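Local coordinates for protein extracellular invertase (Aspergillus kawachii, PDB 5XH8) that probably hydrolyses sucrose-type beta-fructofuranosides and, with high transfructosylation activity, transfers fructosyl groups to other sugars, as a glycoside hydrolase family 32 enzyme, at residues H45-A50 with K324-T329; Q77-G82 with G144-T149; N105-L110 with L138-D143. One frame throughout, in Å; residues are numbered along the deposited sequence.

Contact 1: H45-A50 with K324-T329; sequences HYTDPA and KVLPST
H45 faces K324 and T47 faces L326 across two strand ends, 45-47 and 324-326, which run in nearly the same direction (22° between them) with axes 6.9 Å apart and no direct hydrogen bond between them. The fold is the beta-propeller of family 32 enzymes; strands 37-47 and 318-326 probably belong to its first and last blades, so the contact probably lies where the ring of blades closes. Water stands in for sheet pairing. One molecule accepts from T47 N and donates to V325 O at 2.7 Å; a second donates to H45 O and accepts from K324 NZ at 3.1 Å. The ammonium of K324 also bonds V102 O, which ties this junction to strand 96-103. The lysine arrives there by a bend: after CG leaves anti to the backbone N, chi2 of 67° bends the chain past the H45 carbonyl oxygen, and CE comes within 3.2 Å of H45 O. At its root K324 CB lies 3.8 Å from H45 CB and meets the imidazole at its edge, close to the ring plane. That ring is held at both nitrogens, NE2 by A322 O of strand 318-326 and ND1 by G57 N of strand 54-60, two backbone bonds that fix its rotation, with Y345 meeting it at an inclined angle. Farther along, T47 turns its hydroxyl beside its own backbone N (chi1 -53°), which aims it at the pyrrolidine of P327; its CG2 grazes the same ring. T47 OG1 sits 3.3 Å from P327 CD and 3.5 Å from L326 CD1, the leucine and threonine side chains crossing at about a right angle.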
loop_
_atom_site.group_PDB
_atom_site.type_symbol
_atom_site.label_atom_id
_atom_site.label_comp_id
_atom_site.label_asym_id
_atom_site.label_seq_id
_atom_site.Cartn_x
_atom_site.Cartn_y
_atom_site.Cartn_z
ATOM N N HIS A 45 -10.054 -20.415 9.789
ATOM C CA HIS A 45 -10.501 -21.812 9.781
ATOM C C HIS A 45 -10.456 -22.414 8.360
ATOM O O HIS A 45 -10.781 -21.727 7.392
ATOM C CB HIS A 45 -11.960 -21.991 10.236
ATOM C CG HIS A 45 -12.355 -21.283 11.489
ATOM N ND1 HIS A 45 -11.547 -21.209 12.605
ATOM C CD2 HIS A 45 -13.524 -20.701 11.836
ATOM C CE1 HIS A 45 -12.172 -20.553 13.563
ATOM N NE2 HIS A 45 -13.385 -20.252 13.128
ATOM N N TYR A 46 -10.090 -23.681 8.236
ATOM C CA TYR A 46 -10.190 -24.357 6.942
ATOM C C TYR A 46 -10.109 -25.853 7.067
ATOM O O TYR A 46 -9.432 -26.374 7.956
ATOM C CB TYR A 46 -9.107 -23.876 5.959
ATOM C CG TYR A 46 -7.679 -24.288 6.282
ATOM C CD1 TYR A 46 -6.929 -23.621 7.255
ATOM C CD2 TYR A 46 -7.056 -25.349 5.592
ATOM C CE1 TYR A 46 -5.608 -23.980 7.527
ATOM C CE2 TYR A 46 -5.739 -25.707 5.858
ATOM C CZ TYR A 46 -5.012 -25.024 6.830
ATOM O OH TYR A 46 -3.693 -25.393 7.105
ATOM N N THR A 47 -10.790 -26.537 6.157
ATOM C CA THR A 47 -10.595 -27.958 5.967
ATOM C C THR A 47 -9.453 -28.143 4.991
ATOM O O THR A 47 -9.514 -27.658 3.869
ATOM C CB THR A 47 -11.848 -28.641 5.401
ATOM O OG1 THR A 47 -12.981 -28.317 6.215
ATOM C CG2 THR A 47 -11.670 -30.137 5.359
ATOM N N ASP A 48 -8.416 -28.828 5.428
ATOM C CA ASP A 48 -7.285 -29.172 4.593
ATOM C C ASP A 48 -7.718 -30.290 3.602
ATOM O O ASP A 48 -7.935 -31.422 4.033
ATOM C CB ASP A 48 -6.142 -29.648 5.486
ATOM C CG ASP A 48 -4.890 -30.035 4.701
ATOM O OD1 ASP A 48 -5.014 -30.418 3.506
ATOM O OD2 ASP A 48 -3.780 -29.913 5.285
ATOM N N PRO A 49 -7.825 -29.982 2.288
ATOM C CA PRO A 49 -8.335 -31.012 1.358
ATOM C C PRO A 49 -7.496 -32.293 1.308
ATOM O O PRO A 49 -8.060 -33.363 1.150
ATOM C CB PRO A 49 -8.360 -30.306 -0.003
ATOM C CG PRO A 49 -7.423 -29.163 0.128
ATOM C CD PRO A 49 -7.425 -28.752 1.573
ATOM N N ALA A 50 -6.191 -32.193 1.512
ATOM C CA ALA A 50 -5.322 -33.352 1.482
ATOM C C ALA A 50 -5.527 -34.328 2.648
ATOM O O ALA A 50 -5.389 -35.526 2.437
ATOM C CB ALA A 50 -3.872 -32.915 1.439
ATOM N N LYS A 324 -16.959 -21.538 8.977
ATOM C CA LYS A 324 -16.401 -22.066 7.754
ATOM C C LYS A 324 -17.219 -23.259 7.306
ATOM O O LYS A 324 -17.718 -24.019 8.132
ATOM C CB LYS A 324 -14.958 -22.526 7.983
ATOM C CG LYS A 324 -14.135 -22.785 6.731
ATOM C CD LYS A 324 -13.872 -21.490 5.952
ATOM C CE LYS A 324 -12.808 -21.647 4.858
ATOM N NZ LYS A 324 -12.591 -20.319 4.204
ATOM N N VAL A 325 -17.284 -23.438 5.994
ATOM C CA VAL A 325 -17.800 -24.649 5.383
ATOM C C VAL A 325 -16.958 -25.823 5.820
ATOM O O VAL A 325 -15.725 -25.783 5.753
ATOM C CB VAL A 325 -17.760 -24.566 3.829
ATOM C CG1 VAL A 325 -18.139 -25.907 3.200
ATOM C CG2 VAL A 325 -18.716 -23.482 3.374
ATOM N N LEU A 326 -17.629 -26.872 6.281
ATOM C CA LEU A 326 -16.967 -28.143 6.610
ATOM C C LEU A 326 -17.602 -29.211 5.723
ATOM O O LEU A 326 -18.784 -29.536 5.909
ATOM C CB LEU A 326 -17.179 -28.485 8.104
ATOM C CG LEU A 326 -16.606 -29.812 8.608
ATOM C CD1 LEU A 326 -15.079 -29.832 8.536
ATOM C CD2 LEU A 326 -17.096 -30.117 10.028
ATOM N N PRO A 327 -16.848 -29.735 4.747
ATOM C CA PRO A 327 -17.525 -30.668 3.849
ATOM C C PRO A 327 -17.774 -32.050 4.468
ATOM O O PRO A 327 -17.031 -32.509 5.359
ATOM C CB PRO A 327 -16.577 -30.754 2.639
ATOM C CG PRO A 327 -15.249 -30.420 3.184
ATOM C CD PRO A 327 -15.477 -29.439 4.296
ATOM N N SER A 328 -18.788 -32.713 3.929
ATOM C CA SER A 328 -19.120 -34.107 4.276
ATOM C C SER A 328 -17.938 -35.055 4.135
ATOM O O SER A 328 -17.873 -36.051 4.832
ATOM C CB SER A 328 -20.276 -34.616 3.397
ATOM O OG SER A 328 -19.835 -34.828 2.065
ATOM N N THR A 329 -17.006 -34.727 3.250
ATOM C CA THR A 329 -15.790 -35.502 3.056
ATOM C C THR A 329 -14.708 -35.298 4.103
ATOM O O THR A 329 -13.697 -36.010 4.081
ATOM C CB THR A 329 -15.153 -35.150 1.718
ATOM O OG1 THR A 329 -14.866 -33.745 1.692
ATOM C CG2 THR A 329 -16.126 -35.529 0.551
HETATM O O HOH W 1 -11.207 -19.177 6.743
HETATM O O HOH W 2 -13.231 -25.685 4.734
#

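Contact 2: Q77-G82 with G144-T149; sequences QDLNQG and GGSNFT
L79 and N80 lean on S146 from the turn that follows strand 77-78, and the serine side chain is met by one leucine methyl, CD2, at its hydroxyl and by the asparagine amide at its CB. L79 sends its two branches to different places: CD1 rests 3.6 Å from G145 O, while CD2 lies 3.6 Å from S146 OG. The hydroxyl is set there by chi1 of -71°, which keeps OG beside the serine's own backbone N. From the next residue the N80 amide reaches over S146 CB toward S146 O. As modelled its OD1 and S146 O, both acceptors, are 2.7 Å apart; the amide is probably turned over, and turned back it may give a hydrogen bond. One water makes the clear polar link, accepting from N80 N and lying 2.7 Å from S146 OG. The turn is tight, with N80 and Q81 both in the left-handed region, close to type III', and closed by G82 N to L79 O at 2.9 Å. It sits at the outer edge of what is probably the first propeller blade, whereas 144-149 leads into the outermost strand of probably the second. Within that loop N147 ND2 holds D143 OD2, so its amide is engaged on its own side. A leucine set against a carbonyl and a hydroxyl makes this a small mixed surface junction, whose clear bonding runs through solvent.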
loop_
_atom_site.group_PDB
_atom_site.type_symbol
_atom_site.label_atom_id
_atom_site.label_comp_id
_atom_site.label_asym_id
_atom_site.label_seq_id
_atom_site.Cartn_x
_atom_site.Cartn_y
_atom_site.Cartn_z
ATOM N N GLN A 77 -5.870 -30.553 18.706
ATOM C CA GLN A 77 -4.421 -30.631 18.878
ATOM C C GLN A 77 -3.821 -29.273 18.499
ATOM O O GLN A 77 -4.029 -28.782 17.379
ATOM C CB GLN A 77 -3.807 -31.682 17.937
ATOM C CG GLN A 77 -3.831 -33.107 18.436
ATOM C CD GLN A 77 -5.232 -33.689 18.629
ATOM O OE1 GLN A 77 -6.148 -33.522 17.788
ATOM N NE2 GLN A 77 -5.403 -34.411 19.748
ATOM N N ASP A 78 -3.010 -28.711 19.383
ATOM C CA ASP A 78 -2.313 -27.468 19.086
ATOM C C ASP A 78 -1.361 -27.623 17.900
ATOM O O ASP A 78 -0.744 -28.658 17.749
ATOM C CB ASP A 78 -1.504 -27.007 20.289
ATOM C CG ASP A 78 -2.383 -26.573 21.433
ATOM O OD1 ASP A 78 -3.155 -25.601 21.252
ATOM O OD2 ASP A 78 -2.337 -27.260 22.484
ATOM N N LEU A 79 -1.257 -26.579 17.079
ATOM C CA LEU A 79 -0.136 -26.418 16.173
ATOM C C LEU A 79 0.873 -25.542 16.872
ATOM O O LEU A 79 0.489 -24.609 17.575
ATOM C CB LEU A 79 -0.585 -25.839 14.827
ATOM C CG LEU A 79 -1.544 -26.766 14.071
ATOM C CD1 LEU A 79 -2.264 -26.038 12.940
ATOM C CD2 LEU A 79 -0.856 -28.023 13.540
ATOM N N ASN A 80 2.161 -25.855 16.708
ATOM C CA ASN A 80 3.267 -25.075 17.316
ATOM C C ASN A 80 3.191 -24.885 18.797
ATOM O O ASN A 80 3.643 -23.844 19.290
ATOM C CB ASN A 80 3.319 -23.643 16.784
ATOM C CG ASN A 80 3.342 -23.573 15.307
ATOM O OD1 ASN A 80 2.661 -22.748 14.714
ATOM N ND2 ASN A 80 4.131 -24.420 14.697
ATOM N N GLN A 81 2.585 -25.828 19.503
ATOM C CA GLN A 81 2.377 -25.696 20.936
ATOM C C GLN A 81 1.676 -24.386 21.302
ATOM O O GLN A 81 1.913 -23.834 22.381
ATOM C CB GLN A 81 3.718 -25.818 21.681
ATOM C CG GLN A 81 4.621 -26.947 21.191
ATOM C CD GLN A 81 5.974 -26.898 21.871
ATOM O OE1 GLN A 81 6.969 -26.483 21.271
ATOM N NE2 GLN A 81 6.007 -27.272 23.145
ATOM N N GLY A 82 0.821 -23.904 20.384
ATOM C CA GLY A 82 0.027 -22.731 20.592
ATOM C C GLY A 82 0.631 -21.457 20.068
ATOM O O GLY A 82 -0.068 -20.472 20.016
ATOM N N GLY A 144 1.619 -27.740 6.341
ATOM C CA GLY A 144 0.478 -28.364 7.028
ATOM C C GLY A 144 -0.262 -27.421 7.978
ATOM O O GLY A 144 -1.006 -27.872 8.827
ATOM N N GLY A 145 -0.079 -26.111 7.824
ATOM C CA GLY A 145 -0.816 -25.136 8.602
ATOM C C GLY A 145 -0.185 -24.606 9.871
ATOM O O GLY A 145 -0.792 -23.795 10.554
ATOM N N SER A 146 1.031 -25.033 10.176
ATOM C CA SER A 146 1.779 -24.521 11.317
ATOM C C SER A 146 2.367 -23.129 11.097
ATOM O O SER A 146 2.515 -22.376 12.063
ATOM C CB SER A 146 2.871 -25.498 11.723
ATOM O OG SER A 146 2.287 -26.644 12.320
ATOM N N ASN A 147 2.709 -22.795 9.858
ATOM C CA ASN A 147 3.232 -21.470 9.509
ATOM C C ASN A 147 2.603 -21.007 8.212
ATOM O O ASN A 147 2.608 -21.728 7.231
ATOM C CB ASN A 147 4.754 -21.486 9.335
ATOM C CG ASN A 147 5.465 -21.784 10.619
ATOM O OD1 ASN A 147 5.669 -20.895 11.416
ATOM N ND2 ASN A 147 5.802 -23.057 10.858
ATOM N N PHE A 148 2.049 -19.803 8.230
ATOM C CA PHE A 148 1.628 -19.135 7.025
ATOM C C PHE A 148 2.712 -18.121 6.631
ATOM O O PHE A 148 2.880 -17.114 7.278
ATOM C CB PHE A 148 0.247 -18.500 7.219
ATOM C CG PHE A 148 -0.868 -19.491 7.056
ATOM C CD1 PHE A 148 -1.174 -20.388 8.084
ATOM C CD2 PHE A 148 -1.548 -19.593 5.857
ATOM C CE1 PHE A 148 -2.166 -21.345 7.923
ATOM C CE2 PHE A 148 -2.549 -20.532 5.688
ATOM C CZ PHE A 148 -2.864 -21.410 6.728
ATOM N N THR A 149 3.455 -18.446 5.578
ATOM C CA THR A 149 4.528 -17.621 5.068
ATOM C C THR A 149 3.948 -16.491 4.246
ATOM O O THR A 149 3.250 -16.714 3.249
ATOM C CB THR A 149 5.446 -18.438 4.147
ATOM O OG1 THR A 149 5.721 -19.687 4.777
ATOM C CG2 THR A 149 6.768 -17.676 3.858
HETATM O O HOH W 3 2.751 -27.778 14.672
#

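Contact 3: N105-L110 with L138-D143; sequences NGINGL and LAVSSD
L110 lies across V140 at about a right angle, its side chain descending from the hairpin loop 105-110 onto strand 134-140 and the residues that follow it. Its CB already touches two groups, V140 CG1 at 3.4 Å and S141 O at 3.6 Å. With CG placed beside the backbone N (chi1 -61°), the side chain continues past the same two neighbours and then forks. CD1 presses on V140 CG1 at only 3.3 Å, tighter than usual van der Waals contact and possibly strained, and reaches S142 CB at 4.0 Å; CD2 turns to the backbone instead, meeting S141 O at 3.6 Å and the CA of S142. The valine answers with both methyls: CG1, anti to its backbone N, takes the leucine, and CG2 faces I107 CB at 4.2 Å. I107 then extends to L138, the two CD1 methyls touching. L138 and V140 point at the loop while A139 between them points away, as expected of a strand. The loop joins strands 96-103 and 112-118 of what is probably the second propeller blade and is wound tightly: G109 N bonds G106 O, L110 N bonds I107 O, and G106 N bonds L110 O. N108 and G109, both at positive phi, form the central pair of a type I' turn. With the loop wound this way, I107 and L110 both point toward the strand. No hydrogen bond crosses between the segments, so the loop's fit rests on apolar packing centred on V140, while the bonds within the loop and T112 OG1 outside it take up several of its polar groups.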
loop_
_atom_site.group_PDB
_atom_site.type_symbol
_atom_site.label_atom_id
_atom_site.label_comp_id
_atom_site.label_asym_id
_atom_site.label_seq_id
_atom_site.Cartn_x
_atom_site.Cartn_y
_atom_site.Cartn_z
ATOM N N ASN A 105 -7.607 -24.583 -1.046
ATOM C CA ASN A 105 -6.876 -25.064 -2.192
ATOM C C ASN A 105 -6.518 -23.853 -3.042
ATOM O O ASN A 105 -7.218 -23.530 -3.997
ATOM C CB ASN A 105 -7.761 -26.056 -2.962
ATOM C CG ASN A 105 -6.943 -27.107 -3.682
ATOM O OD1 ASN A 105 -5.880 -26.811 -4.217
ATOM N ND2 ASN A 105 -7.411 -28.364 -3.649
ATOM N N GLY A 106 -5.443 -23.162 -2.661
ATOM C CA GLY A 106 -5.119 -21.876 -3.245
ATOM C C GLY A 106 -3.875 -21.927 -4.095
ATOM O O GLY A 106 -3.721 -22.825 -4.939
ATOM N N ILE A 107 -2.968 -20.985 -3.844
ATOM C CA ILE A 107 -1.732 -20.870 -4.592
ATOM C C ILE A 107 -0.927 -22.157 -4.378
ATOM O O ILE A 107 -0.757 -22.624 -3.241
ATOM C CB ILE A 107 -0.917 -19.615 -4.164
ATOM C CG1 ILE A 107 -1.712 -18.336 -4.461
ATOM C CG2 ILE A 107 0.432 -19.604 -4.860
ATOM C CD1 ILE A 107 -1.115 -17.048 -3.898
ATOM N N ASN A 108 -0.463 -22.752 -5.478
ATOM C CA ASN A 108 0.228 -24.044 -5.453
ATOM C C ASN A 108 -0.528 -25.165 -4.750
ATOM O O ASN A 108 0.075 -26.064 -4.221
ATOM C CB ASN A 108 1.621 -23.907 -4.872
ATOM C CG ASN A 108 2.565 -23.170 -5.800
ATOM O OD1 ASN A 108 2.139 -22.638 -6.835
ATOM N ND2 ASN A 108 3.848 -23.113 -5.431
ATOM N N GLY A 109 -1.851 -25.107 -4.751
ATOM C CA GLY A 109 -2.647 -26.087 -4.025
ATOM C C GLY A 109 -2.502 -26.034 -2.500
ATOM O O GLY A 109 -2.840 -27.014 -1.803
ATOM N N LEU A 110 -2.022 -24.896 -1.990
ATOM C CA LEU A 110 -1.768 -24.711 -0.567
ATOM C C LEU A 110 -2.831 -23.830 0.078
ATOM O O LEU A 110 -3.434 -22.992 -0.602
ATOM C CB LEU A 110 -0.407 -24.070 -0.366
ATOM C CG LEU A 110 0.767 -24.898 -0.903
ATOM C CD1 LEU A 110 2.011 -24.050 -0.862
ATOM C CD2 LEU A 110 0.958 -26.164 -0.106
ATOM N N LEU A 138 -1.555 -11.512 1.346
ATOM C CA LEU A 138 -1.572 -12.973 1.203
ATOM C C LEU A 138 -0.417 -13.652 1.912
ATOM O O LEU A 138 0.708 -13.135 1.950
ATOM C CB LEU A 138 -1.496 -13.390 -0.275
ATOM C CG LEU A 138 -2.692 -13.038 -1.170
ATOM C CD1 LEU A 138 -2.362 -13.486 -2.595
ATOM C CD2 LEU A 138 -3.981 -13.681 -0.700
ATOM N N ALA A 139 -0.732 -14.818 2.478
ATOM C CA ALA A 139 0.241 -15.748 2.985
ATOM C C ALA A 139 -0.204 -17.167 2.616
ATOM O O ALA A 139 -1.387 -17.438 2.377
ATOM C CB ALA A 139 0.403 -15.617 4.490
ATOM N N VAL A 140 0.771 -18.053 2.566
ATOM C CA VAL A 140 0.551 -19.444 2.192
ATOM C C VAL A 140 1.235 -20.369 3.183
ATOM O O VAL A 140 2.353 -20.102 3.591
ATOM C CB VAL A 140 1.149 -19.706 0.791
ATOM C CG1 VAL A 140 1.094 -21.176 0.474
ATOM C CG2 VAL A 140 0.354 -18.922 -0.241
ATOM N N SER A 141 0.579 -21.454 3.562
ATOM C CA SER A 141 1.227 -22.479 4.385
ATOM C C SER A 141 1.630 -23.682 3.548
ATOM O O SER A 141 0.768 -24.372 3.013
ATOM C CB SER A 141 0.368 -22.970 5.530
ATOM O OG SER A 141 1.116 -23.968 6.250
ATOM N N SER A 142 2.938 -23.901 3.465
ATOM C CA SER A 142 3.511 -25.085 2.852
ATOM C C SER A 142 3.897 -26.186 3.857
ATOM O O SER A 142 4.513 -27.175 3.457
ATOM C CB SER A 142 4.744 -24.684 2.046
ATOM O OG SER A 142 5.707 -24.025 2.839
ATOM N N ASP A 143 3.522 -26.058 5.138
ATOM C CA ASP A 143 3.951 -27.014 6.125
ATOM C C ASP A 143 2.823 -27.670 6.910
ATOM O O ASP A 143 3.060 -28.126 8.028
ATOM C CB ASP A 143 4.969 -26.370 7.065
ATOM C CG ASP A 143 4.346 -25.322 8.010
ATOM O OD1 ASP A 143 3.147 -24.927 7.875
ATOM O OD2 ASP A 143 5.089 -24.891 8.903
#

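Contacts 1 and 3 are partly buried, whereas contact 2 lies at the surface. On the probable blade assignment, contact 1 joins the two ends of the propeller ring, with waters bridging strands that do not pair; contact 2 spans the outer edges of the first two blades and is also water-linked, with a leucine among polar groups; contact 3 stays within the second blade and is apolar. Along the chain, contact 3 is nested inside contact 2, and contact 2 inside contact 1. Contacts 2 and 3 share the strand-to-loop passage 138-149, where S141 OG bonds N147 O. Y46 connects contacts 1 and 2 by packing on G145 and F148, and P49 touches N105 of contact 3.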